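Local atomic coordinates of protein-tyrosine-phosphatase (Chaetomium thermophilum var. thermophilum DSM 1495, PDB entry 5M43), a protein that probably removes phosphate groups from phosphorylated tyrosine, serine and threonine residues, as the phosphatase domain of the Yvh1 protein. Residues V75-D79 and A116-W120. Residues are numbered along the deposited sequence; the frame is centred on the assembly and turned at random.
Sequences VRFID and AYLLW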
loop_
_atom_site.group_PDB
_atom_site.type_symbol
_atom_site.label_atom_id
_atom_site.label_comp_id
_atom_site.label_asym_id
_atom_site.label_seq_id
_atom_site.Cartn_x
_atom_site.Cartn_y
_atom_site.Cartn_z
ATOM N N VAL A 75 -3.208 6.599 -1.340
ATOM C CA VAL A 75 -4.040 5.963 -2.366
ATOM C C VAL A 75 -3.842 6.620 -3.733
ATOM O O VAL A 75 -3.743 5.917 -4.758
ATOM C CB VAL A 75 -5.512 5.970 -1.904
ATOM C CG1 VAL A 75 -6.461 5.530 -2.993
ATOM C CG2 VAL A 75 -5.683 5.062 -0.679
ATOM N N ARG A 76 -3.791 7.957 -3.786
ATOM C CA ARG A 76 -3.526 8.652 -5.056
ATOM C C ARG A 76 -2.162 8.265 -5.638
ATOM O O ARG A 76 -2.035 8.070 -6.859
ATOM C CB ARG A 76 -3.642 10.170 -4.875
ATOM C CG ARG A 76 -5.096 10.613 -4.653
ATOM C CD ARG A 76 -5.238 12.128 -4.791
ATOM N NE ARG A 76 -4.378 12.797 -3.825
ATOM C CZ ARG A 76 -4.801 13.294 -2.660
ATOM N NH1 ARG A 76 -6.094 13.231 -2.317
ATOM N NH2 ARG A 76 -3.920 13.870 -1.843
ATOM N N PHE A 77 -1.132 8.092 -4.789
ATOM C CA PHE A 77 0.179 7.690 -5.293
ATOM C C PHE A 77 0.132 6.300 -5.925
ATOM O O PHE A 77 0.614 6.087 -7.047
ATOM C CB PHE A 77 1.226 7.667 -4.167
ATOM C CG PHE A 77 2.582 7.351 -4.653
ATOM C CD1 PHE A 77 3.423 8.390 -5.085
ATOM C CD2 PHE A 77 3.046 6.011 -4.644
ATOM C CE1 PHE A 77 4.729 8.112 -5.538
ATOM C CE2 PHE A 77 4.357 5.701 -5.109
ATOM C CZ PHE A 77 5.194 6.780 -5.553
ATOM N N ILE A 78 -0.488 5.349 -5.238
ATOM C CA ILE A 78 -0.581 3.979 -5.751
ATOM C C ILE A 78 -1.417 3.952 -7.031
ATOM O O ILE A 78 -1.000 3.395 -8.073
ATOM C CB ILE A 78 -1.170 3.049 -4.683
ATOM C CG1 ILE A 78 -0.235 2.985 -3.441
ATOM C CG2 ILE A 78 -1.416 1.640 -5.274
ATOM C CD1 ILE A 78 -0.870 2.305 -2.277
ATOM N N ASP A 79 -2.599 4.577 -6.996
ATOM C CA ASP A 79 -3.456 4.557 -8.175
ATOM C C ASP A 79 -2.785 5.247 -9.354
ATOM O O ASP A 79 -2.821 4.742 -10.478
ATOM C CB ASP A 79 -4.811 5.210 -7.846
ATOM C CG ASP A 79 -5.775 5.165 -9.007
ATOM O OD1 ASP A 79 -6.181 4.036 -9.312
ATOM O OD2 ASP A 79 -6.160 6.264 -9.516
ATOM N N ALA A 116 -5.798 0.329 2.451
ATOM C CA ALA A 116 -6.546 1.550 2.150
ATOM C C ALA A 116 -6.836 1.675 0.661
ATOM O O ALA A 116 -7.928 2.106 0.272
ATOM C CB ALA A 116 -5.761 2.776 2.622
ATOM N N TYR A 117 -5.848 1.330 -0.169
ATOM C CA TYR A 117 -6.050 1.368 -1.611
ATOM C C TYR A 117 -7.069 0.318 -2.038
ATOM O O TYR A 117 -7.972 0.614 -2.844
ATOM C CB TYR A 117 -4.691 1.171 -2.280
ATOM C CG TYR A 117 -4.834 0.818 -3.759
ATOM C CD1 TYR A 117 -5.023 1.775 -4.707
ATOM C CD2 TYR A 117 -4.760 -0.511 -4.159
ATOM C CE1 TYR A 117 -5.175 1.417 -6.062
ATOM C CE2 TYR A 117 -4.866 -0.901 -5.491
ATOM C CZ TYR A 117 -5.025 0.086 -6.456
ATOM O OH TYR A 117 -5.203 -0.254 -7.787
ATOM N N LEU A 118 -6.953 -0.918 -1.496
ATOM C CA LEU A 118 -7.876 -1.982 -1.915
ATOM C C LEU A 118 -9.320 -1.657 -1.530
ATOM O O LEU A 118 -10.260 -1.930 -2.293
ATOM C CB LEU A 118 -7.483 -3.331 -1.302
ATOM C CG LEU A 118 -6.141 -3.940 -1.718
ATOM C CD1 LEU A 118 -5.901 -5.211 -0.875
ATOM C CD2 LEU A 118 -6.289 -4.323 -3.227
ATOM N N LEU A 119 -9.536 -1.108 -0.322
ATOM C CA LEU A 119 -10.885 -0.724 0.096
ATOM C C LEU A 119 -11.450 0.387 -0.783
ATOM O O LEU A 119 -12.652 0.427 -1.084
ATOM C CB LEU A 119 -10.857 -0.220 1.561
ATOM C CG LEU A 119 -10.496 -1.345 2.541
ATOM C CD1 LEU A 119 -10.325 -0.663 3.944
ATOM C CD2 LEU A 119 -11.594 -2.385 2.595
ATOM N N TRP A 120 -10.574 1.290 -1.213
ATOM C CA TRP A 120 -11.003 2.419 -2.047
ATOM C C TRP A 120 -11.304 1.966 -3.470
ATOM O O TRP A 120 -12.258 2.450 -4.100
ATOM C CB TRP A 120 -9.876 3.459 -2.051
ATOM C CG TRP A 120 -10.077 4.518 -3.066
ATOM C CD1 TRP A 120 -10.875 5.633 -2.949
ATOM C CD2 TRP A 120 -9.473 4.582 -4.385
ATOM N NE1 TRP A 120 -10.849 6.364 -4.141
ATOM C CE2 TRP A 120 -9.968 5.742 -5.016
ATOM C CE3 TRP A 120 -8.565 3.771 -5.087
ATOM C CZ2 TRP A 120 -9.565 6.118 -6.295
ATOM C CZ3 TRP A 120 -8.182 4.148 -6.370
ATOM C CH2 TRP A 120 -8.707 5.297 -6.982
HETATM O O HOH W 1 -5.336 1.634 -9.926
#
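Val75 fills the angle where two helices of the dual-specificity phosphatase fold cross, with Ala116, Tyr117 and Trp120 packed against its two methyls. Helix 109-121 follows the strand 99-102 and the phosphate-binding loop with its CxxxxxR signature; helix 71-83 runs across it, and the axes of 75-79 and 116-120 pass 9.8 Å apart at closest approach, with a crossing angle of -77°. On the buried side the side chains that meet are apolar and closely packed. Val75 CG2 rests on the backbone between Ala116 and Tyr117, 3.8 Å from Tyr117 N. The other methyl, CG1, lies anti to the backbone N (chi1 171°), which carries it over the indole of Trp120; it sits off-centre above the six-membered ring, a CH-pi contact with Val75 CG1 3.5 Å from Trp120 CD2. One turn on, Ile78 makes a second such contact, better centred: its CG2 stands 3.7 Å from the centroid of the Tyr117 ring. Trp166 and Leu163 of helix 157-168 help close this side, touching Val75 and Ala116 respectively.

Toward Asp79 the packing gives way to polar groups and water. The carboxylate, its plane 73° from the indole, meets the edge of Trp120, with Asp79 OD1 3.6 Å from Trp120 CZ3, and no direct hydrogen bond joins the two segments. Arg83 pairs with OD1 in a salt bridge, while Lys121 bonds to Tyr117 OH, so each polar end has a partner on its own helix. An alanine in place of Trp120 would probably leave Val75 CG1 without the aromatic face it packs on and open a gap beside the Asp79 carboxylate. What links the polar ends across the gap is one water, which donates to Asp79 OD1 at 2.6 Å and lies in the plane of the Tyr117 ring, 2.9 Å from Tyr117 OH.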